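Local coordinates for protein lectin (Cicer arietinum, PDB 3V6N) that is a chickpea albumin with a four-bladed beta-propeller (hemopexin) fold that agglutinates red blood cells and binds calcium and sodium ions, at residues N16-F21 with L29-G34; I22-V27 with P44-D49; M107-K112 with L146-V151. All coordinates share one frame; numbering follows the deposited sequence.

Contact 1. Residues N16-F21 with L29-G34; sequences NEAYLF and LDYAPG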
# COMPACT_ATOMS: atom_id res chain seq x y z
N ASN A 16 18.00 21.36 15.32
CA ASN A 16 19.07 21.03 14.35
C ASN A 16 19.18 19.57 13.92
O ASN A 16 20.24 19.13 13.48
CB ASN A 16 20.44 21.59 14.80
CG ASN A 16 20.41 23.09 15.05
OD1 ASN A 16 19.60 23.81 14.47
ND2 ASN A 16 21.25 23.56 15.93
N GLU A 17 18.08 18.82 14.01
CA GLU A 17 18.05 17.43 13.56
C GLU A 17 17.07 17.26 12.41
O GLU A 17 16.01 17.90 12.39
CB GLU A 17 17.69 16.48 14.71
CG GLU A 17 18.72 16.52 15.84
CD GLU A 17 18.48 15.50 16.94
OE1 GLU A 17 17.75 14.49 16.72
OE2 GLU A 17 19.04 15.69 18.04
N ALA A 18 17.43 16.41 11.44
CA ALA A 18 16.51 16.08 10.33
C ALA A 18 16.68 14.63 9.92
O ALA A 18 17.79 14.09 9.99
CB ALA A 18 16.72 17.02 9.13
N TYR A 19 15.58 14.02 9.52
CA TYR A 19 15.53 12.66 8.99
C TYR A 19 15.57 12.72 7.46
O TYR A 19 14.82 13.45 6.83
CB TYR A 19 14.23 11.95 9.45
CG TYR A 19 14.13 11.77 10.95
CD1 TYR A 19 14.57 10.60 11.56
CD2 TYR A 19 13.63 12.79 11.76
CE1 TYR A 19 14.50 10.44 12.95
CE2 TYR A 19 13.54 12.64 13.15
CZ TYR A 19 14.00 11.47 13.74
OH TYR A 19 13.93 11.33 15.11
N LEU A 20 16.47 11.92 6.89
CA LEU A 20 16.71 11.85 5.48
C LEU A 20 16.50 10.42 5.04
O LEU A 20 17.06 9.51 5.64
CB LEU A 20 18.16 12.29 5.18
CG LEU A 20 18.52 13.69 5.64
CD1 LEU A 20 20.03 13.88 5.62
CD2 LEU A 20 17.84 14.68 4.71
N PHE A 21 15.71 10.24 3.99
CA PHE A 21 15.33 8.91 3.51
C PHE A 21 15.97 8.67 2.16
O PHE A 21 15.93 9.52 1.27
CB PHE A 21 13.81 8.77 3.47
CG PHE A 21 13.18 8.96 4.82
CD1 PHE A 21 13.02 7.87 5.67
CD2 PHE A 21 12.85 10.22 5.28
CE1 PHE A 21 12.51 8.03 6.95
CE2 PHE A 21 12.33 10.39 6.55
CZ PHE A 21 12.15 9.29 7.38
N LEU A 29 20.18 13.03 11.01
CA LEU A 29 21.33 13.92 10.90
C LEU A 29 21.21 15.12 11.86
O LEU A 29 20.13 15.70 11.99
CB LEU A 29 21.48 14.41 9.45
CG LEU A 29 22.70 15.26 9.08
CD1 LEU A 29 23.97 14.43 8.97
CD2 LEU A 29 22.44 15.98 7.77
N ASP A 30 22.32 15.44 12.53
CA ASP A 30 22.54 16.77 13.12
C ASP A 30 23.11 17.60 11.98
O ASP A 30 24.25 17.43 11.61
CB ASP A 30 23.55 16.73 14.27
CG ASP A 30 23.77 18.10 14.92
OD1 ASP A 30 23.65 19.17 14.26
OD2 ASP A 30 24.08 18.11 16.12
N TYR A 31 22.30 18.48 11.41
CA TYR A 31 22.70 19.10 10.15
C TYR A 31 23.46 20.42 10.31
O TYR A 31 23.85 21.02 9.31
CB TYR A 31 21.51 19.23 9.19
CG TYR A 31 20.40 20.15 9.65
CD1 TYR A 31 19.36 19.68 10.46
CD2 TYR A 31 20.39 21.49 9.26
CE1 TYR A 31 18.35 20.52 10.87
CE2 TYR A 31 19.39 22.33 9.67
CZ TYR A 31 18.37 21.85 10.46
OH TYR A 31 17.37 22.70 10.84
N ALA A 32 23.69 20.84 11.55
CA ALA A 32 24.58 21.96 11.90
C ALA A 32 24.50 23.18 10.95
O ALA A 32 25.46 23.48 10.21
CB ALA A 32 26.01 21.46 12.02
N PRO A 33 23.36 23.89 10.97
CA PRO A 33 23.16 25.08 10.12
C PRO A 33 24.11 26.26 10.41
O PRO A 33 24.31 27.11 9.54
CB PRO A 33 21.71 25.48 10.42
CG PRO A 33 21.43 24.90 11.78
CD PRO A 33 22.16 23.59 11.78
N GLY A 34 24.68 26.32 11.62
CA GLY A 34 25.53 27.47 11.99
C GLY A 34 26.95 27.12 12.40
O GLY A 34 27.71 27.98 12.83
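The Tyr31 ring lies alongside the backbone of Asn16 and Glu17, with Ala18 N and Glu17 C at its edge. Its CD1 is 3.2 Å from Asn16 O, and the same atom lies 4.0 Å from Ala18 CB. With chi1 at 65°, CG sits between the backbone N and the carbonyl carbon, and this brings the ring back alongside strand 17-22. The hydroxyl OH is hydrogen-bonded to the backbone N of His180, and Phe177 meets the ring edge-to-face, so Tyr31 ties this hairpin to the last blade in the chain, which begins with strand 175-178. Pro33 packs differently. Its ring crosses the Asn16 amide at a slant, with CG 3.4 Å from Asn16 OD1. Further along, Leu20 CD1 meets Leu29 CD2 at 3.9 Å, on the face that also carries Ala18.

The strands are the antiparallel hairpin 17-22 and 25-30. Ala18 and Leu29 form a hydrogen-bonded pair, with Ala18 N to Leu29 O and Leu29 N to Ala18 O both 2.8 Å. Glu17 and Asp30 are the adjoining non-hydrogen-bonded pair. Beyond it, Tyr31 N still donates to Asn16 O at 3.0 Å. Asp30 OD1 then accepts from Ala32 N in an Asx turn. Backbone bonds therefore set the pairing, while the Tyr31 hydroxyl is held by another blade.

Contact 2. Residues I22-V27 with P44-D49; sequences INDKYV and PSFVRD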
# COMPACT_ATOMS: atom_id res chain seq x y z
N ILE A 22 16.60 7.51 2.03
CA ILE A 22 17.32 7.14 0.83
C ILE A 22 16.94 5.69 0.56
O ILE A 22 17.12 4.84 1.43
CB ILE A 22 18.84 7.24 1.04
CG1 ILE A 22 19.23 8.66 1.48
CG2 ILE A 22 19.58 6.83 -0.24
CD1 ILE A 22 20.35 8.68 2.50
N ASN A 23 16.41 5.44 -0.64
CA ASN A 23 15.86 4.13 -1.01
C ASN A 23 14.89 3.64 0.08
O ASN A 23 13.93 4.33 0.41
CB ASN A 23 17.00 3.12 -1.29
CG ASN A 23 17.95 3.58 -2.40
OD1 ASN A 23 17.55 4.29 -3.32
ND2 ASN A 23 19.19 3.15 -2.32
N ASP A 24 15.18 2.47 0.66
CA ASP A 24 14.37 1.93 1.74
C ASP A 24 15.04 2.13 3.12
O ASP A 24 14.72 1.45 4.09
CB ASP A 24 14.03 0.45 1.48
CG ASP A 24 15.28 -0.43 1.31
OD1 ASP A 24 16.39 0.09 1.10
OD2 ASP A 24 15.13 -1.65 1.40
N LYS A 25 15.96 3.08 3.17
CA LYS A 25 16.74 3.36 4.37
C LYS A 25 16.56 4.81 4.83
O LYS A 25 15.95 5.64 4.12
CB LYS A 25 18.23 3.07 4.13
CG LYS A 25 18.56 1.59 3.92
CD LYS A 25 20.08 1.39 3.92
CE LYS A 25 20.50 -0.08 3.82
NZ LYS A 25 21.86 -0.26 4.41
N TYR A 26 17.10 5.10 6.00
CA TYR A 26 17.18 6.46 6.49
C TYR A 26 18.40 6.74 7.36
O TYR A 26 19.04 5.82 7.89
CB TYR A 26 15.90 6.84 7.25
CG TYR A 26 15.80 6.28 8.65
CD1 TYR A 26 15.51 4.93 8.88
CD2 TYR A 26 15.97 7.11 9.75
CE1 TYR A 26 15.40 4.43 10.17
CE2 TYR A 26 15.86 6.62 11.05
CZ TYR A 26 15.58 5.27 11.25
OH TYR A 26 15.46 4.78 12.52
N VAL A 27 18.66 8.04 7.51
CA VAL A 27 19.64 8.59 8.43
C VAL A 27 19.00 9.72 9.27
O VAL A 27 18.17 10.50 8.77
CB VAL A 27 20.87 9.14 7.64
CG1 VAL A 27 21.71 10.09 8.46
CG2 VAL A 27 21.72 7.98 7.14
N PRO A 44 23.19 4.75 8.71
CA PRO A 44 22.01 4.41 7.93
C PRO A 44 21.34 3.10 8.38
O PRO A 44 22.02 2.12 8.71
CB PRO A 44 22.51 4.36 6.48
CG PRO A 44 23.99 4.19 6.59
CD PRO A 44 24.43 4.76 7.91
N SER A 45 20.02 3.12 8.40
CA SER A 45 19.23 2.02 8.91
C SER A 45 18.06 1.74 7.95
O SER A 45 17.52 2.66 7.36
CB SER A 45 18.70 2.40 10.29
OG SER A 45 17.69 1.50 10.74
N PHE A 46 17.65 0.49 7.83
CA PHE A 46 16.40 0.22 7.12
C PHE A 46 15.23 0.89 7.84
O PHE A 46 15.19 0.87 9.08
CB PHE A 46 16.13 -1.28 7.00
CG PHE A 46 17.01 -1.96 6.01
CD1 PHE A 46 16.82 -1.78 4.65
CD2 PHE A 46 18.05 -2.79 6.44
CE1 PHE A 46 17.63 -2.41 3.72
CE2 PHE A 46 18.87 -3.43 5.52
CZ PHE A 46 18.66 -3.24 4.15
N VAL A 47 14.30 1.47 7.09
CA VAL A 47 13.09 2.03 7.70
C VAL A 47 12.40 0.98 8.59
O VAL A 47 12.02 1.29 9.72
CB VAL A 47 12.08 2.56 6.64
CG1 VAL A 47 10.75 2.90 7.31
CG2 VAL A 47 12.64 3.79 5.90
N ARG A 48 12.26 -0.24 8.08
CA ARG A 48 11.60 -1.34 8.79
C ARG A 48 12.27 -1.72 10.12
O ARG A 48 11.60 -2.26 11.01
CB ARG A 48 11.49 -2.58 7.89
CG ARG A 48 12.74 -3.44 7.80
CD ARG A 48 12.57 -4.59 6.80
NE ARG A 48 12.49 -4.05 5.45
CZ ARG A 48 13.48 -4.08 4.54
NH1 ARG A 48 14.63 -4.68 4.83
NH2 ARG A 48 13.29 -3.53 3.34
N ASP A 49 13.57 -1.46 10.25
CA ASP A 49 14.27 -1.79 11.50
C ASP A 49 14.23 -0.63 12.47
O ASP A 49 14.12 -0.85 13.67
CB ASP A 49 15.71 -2.20 11.23
CG ASP A 49 15.82 -3.45 10.38
OD1 ASP A 49 14.97 -4.34 10.53
OD2 ASP A 49 16.73 -3.53 9.54
O HOH W 1 12.90 -0.57 5.22
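Asp24 meets Phe46, Val47 and Arg48 where strand 43-46 of the first propeller blade runs into helix 47-50. Asp24 belongs to the type II' turn from Ile22 to Lys25, which links strands 17-22 and 25-30. Its carbonyl O accepts from Val47 N at 3.0 Å in a nearly straight bond (174° at the hydrogen). A water bridges the same Asp24 O to Arg48 N, so the start of the helix is held to the turn twice. The carboxylate lies beside Phe46 and points the same way. It stands at the ring edge, the two planes 81° apart. Asp24 OD2 also makes a salt bridge to Arg48 NH2 at 3.3 Å, but the hydrogen bond within it is weak. Arg48 NE is held by Gly60 O.

Lys25 sends an extended chain across Phe46. Its CE lies over one ring face, and NZ makes a cation-pi contact 4.7 Å from the ring centroid. Arg48 NH1 lies over the opposite face, toward the rim, so the ring lies between two cationic side chains.

Tyr26 and Ser45 are an antiparallel hydrogen-bonded pair, with Tyr26 N to Ser45 O 2.8 Å and Ser45 N to Tyr26 O 2.9 Å. Chi1 of 77° swings the Tyr26 ring toward the helix start, where CD1 nears Val47 CG2. At the ring edge of Tyr26, CE1 is 3.7 Å from Phe46 O, which accepts from Ser45 OG and Asp49 N on opposite faces of its carbonyl plane. Val27 lies alongside Pro44, which follows a cis peptide bond, with Val27 CG2 3.8 Å from Pro44 CB.

Contact 3. Residues M107-K112 with L146-V151; sequences MFPFFK and LTNRLV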
# COMPACT_ATOMS: atom_id res chain seq x y z
N MET A 107 -7.03 11.32 1.63
CA MET A 107 -6.51 12.18 2.70
C MET A 107 -6.63 13.66 2.31
O MET A 107 -6.87 14.50 3.17
CB MET A 107 -5.05 11.81 2.99
CG MET A 107 -4.52 12.34 4.31
SD MET A 107 -4.89 11.23 5.68
CE MET A 107 -3.58 10.02 5.52
N PHE A 108 -6.45 13.94 1.01
CA PHE A 108 -6.47 15.31 0.45
C PHE A 108 -7.30 15.33 -0.82
O PHE A 108 -6.74 15.26 -1.92
CB PHE A 108 -5.05 15.80 0.11
CG PHE A 108 -4.06 15.66 1.23
CD1 PHE A 108 -4.10 16.52 2.33
CD2 PHE A 108 -3.07 14.69 1.18
CE1 PHE A 108 -3.18 16.40 3.36
CE2 PHE A 108 -2.15 14.56 2.22
CZ PHE A 108 -2.20 15.41 3.31
N PRO A 109 -8.64 15.44 -0.70
CA PRO A 109 -9.53 15.33 -1.87
C PRO A 109 -9.35 16.40 -2.94
O PRO A 109 -9.71 16.17 -4.09
CB PRO A 109 -10.93 15.42 -1.26
CG PRO A 109 -10.76 14.96 0.17
CD PRO A 109 -9.41 15.50 0.56
N PHE A 110 -8.80 17.56 -2.56
CA PHE A 110 -8.58 18.65 -3.53
C PHE A 110 -7.55 18.26 -4.60
O PHE A 110 -7.44 18.93 -5.63
CB PHE A 110 -8.19 19.95 -2.82
CG PHE A 110 -7.19 19.77 -1.69
CD1 PHE A 110 -7.62 19.70 -0.37
CD2 PHE A 110 -5.83 19.67 -1.96
CE1 PHE A 110 -6.72 19.53 0.67
CE2 PHE A 110 -4.92 19.51 -0.92
CZ PHE A 110 -5.36 19.44 0.39
N PHE A 111 -6.82 17.18 -4.36
CA PHE A 111 -5.83 16.70 -5.34
C PHE A 111 -6.41 15.81 -6.44
O PHE A 111 -5.75 15.56 -7.47
CB PHE A 111 -4.64 16.01 -4.66
CG PHE A 111 -3.66 16.98 -4.04
CD1 PHE A 111 -3.40 18.22 -4.65
CD2 PHE A 111 -2.96 16.65 -2.88
CE1 PHE A 111 -2.49 19.11 -4.10
CE2 PHE A 111 -2.04 17.54 -2.33
CZ PHE A 111 -1.81 18.77 -2.94
N LYS A 112 -7.64 15.35 -6.26
CA LYS A 112 -8.28 14.51 -7.27
C LYS A 112 -8.27 15.23 -8.63
O LYS A 112 -8.55 16.41 -8.69
CB LYS A 112 -9.69 14.13 -6.85
CG LYS A 112 -10.30 12.98 -7.66
CD LYS A 112 -11.82 13.13 -7.77
CE LYS A 112 -12.47 13.31 -6.40
NZ LYS A 112 -12.20 12.12 -5.54
N LEU A 146 -4.14 21.44 8.84
CA LEU A 146 -5.11 21.38 9.94
C LEU A 146 -6.56 21.43 9.43
O LEU A 146 -7.40 20.63 9.83
CB LEU A 146 -4.87 22.50 10.96
CG LEU A 146 -5.40 22.36 12.41
CD1 LEU A 146 -4.59 21.33 13.20
CD2 LEU A 146 -5.36 23.69 13.16
N THR A 147 -6.84 22.36 8.53
CA THR A 147 -8.19 22.48 7.99
C THR A 147 -8.40 21.66 6.71
O THR A 147 -9.52 21.56 6.21
CB THR A 147 -8.55 23.94 7.73
OG1 THR A 147 -7.69 24.45 6.70
CG2 THR A 147 -8.34 24.77 9.00
N ASN A 148 -7.31 21.08 6.20
CA ASN A 148 -7.36 20.22 5.02
C ASN A 148 -7.82 21.02 3.77
O ASN A 148 -8.76 20.62 3.06
CB ASN A 148 -8.23 19.00 5.30
CG ASN A 148 -7.90 17.82 4.41
OD1 ASN A 148 -6.74 17.45 4.26
ND2 ASN A 148 -8.93 17.21 3.84
N ARG A 149 -7.16 22.14 3.52
CA ARG A 149 -7.58 23.04 2.46
C ARG A 149 -6.44 23.47 1.55
O ARG A 149 -5.36 23.84 2.01
CB ARG A 149 -8.22 24.29 3.04
CG ARG A 149 -9.69 24.14 3.40
CD ARG A 149 -10.15 25.30 4.26
NE ARG A 149 -11.61 25.46 4.23
CZ ARG A 149 -12.27 26.38 4.93
NH1 ARG A 149 -11.62 27.22 5.72
NH2 ARG A 149 -13.60 26.45 4.83
N LEU A 150 -6.72 23.44 0.26
CA LEU A 150 -5.87 24.05 -0.75
C LEU A 150 -6.00 25.57 -0.65
O LEU A 150 -7.09 26.11 -0.81
CB LEU A 150 -6.27 23.53 -2.14
CG LEU A 150 -5.46 23.88 -3.38
CD1 LEU A 150 -4.16 23.06 -3.43
CD2 LEU A 150 -6.34 23.59 -4.60
N VAL A 151 -4.90 26.25 -0.36
CA VAL A 151 -4.90 27.68 -0.05
C VAL A 151 -4.95 28.58 -1.30
O VAL A 151 -5.45 29.71 -1.23
CB VAL A 151 -3.69 28.07 0.83
CG1 VAL A 151 -3.42 29.57 0.77
CG2 VAL A 151 -3.91 27.61 2.27
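The 3-10 turn at 109-111, just after helix 104-107, packs through Phe110 against the start of strand 149-156. The Phe110 ring does most of the touching. Leu150 CB lies over one face, 4.2 Å from the ring centroid and 26° off the ring normal, which makes a CH-pi contact. The backbone of Arg149 and Leu150 runs over the same face. The carbonyl of Asn148 comes to the ring edge instead, with its O 3.3 Å from Phe110 CE1. Chi1 of Phe110 is 43°, which sets CG between the backbone N and the carbonyl carbon and turns the ring toward the strand. Phe108 CA lies over the opposite face, toward the rim.

The strand is one of the two outermost in its four-stranded antiparallel sheet, a blade of the propeller within a predicted hemopexin repeat. It enters through a G1 beta bulge, in which Asn148 and Arg149 both face Asp144. Strand 139-144 adds Ile143, which touches both Phe108 and Phe110. The contact thus joins the link that follows one blade to the outer edge of the next.

Asn148 reaches across to the end of the helix. Its side-chain amide lies near Met107 O and obliquely against the Phe108 ring, the ring and amide planes 36° apart. At the other end Leu150 CD1 approaches Phe111 CE1 at 4.3 Å, and Phe111 in turn carries Phe110 CE2 over the centre of its ring and stacks on Phe116.

Contacts 1 and 2 share strand 25-30 and lie in the same sheet. Contact 1 pairs this strand with 17-22, and contact 2 pairs it with 43-46. They touch directly, where Leu20 O lies 2.9 Å from Val27 N in a probable hydrogen bond and Phe21 packs on Tyr26 and Val47. Contact 3 stands apart, where the link after one blade meets the next, its nearest atoms about 16 Å from either. All three are partly buried, but contact 1 is nearest the centre of the chain and contact 3 farthest out. The chemistry differs too. Contact 1 rests mainly on backbone bonds, contact 2 adds charged groups round an aromatic ring, and contact 3 is phenylalanine rings packed on aliphatic and backbone atoms.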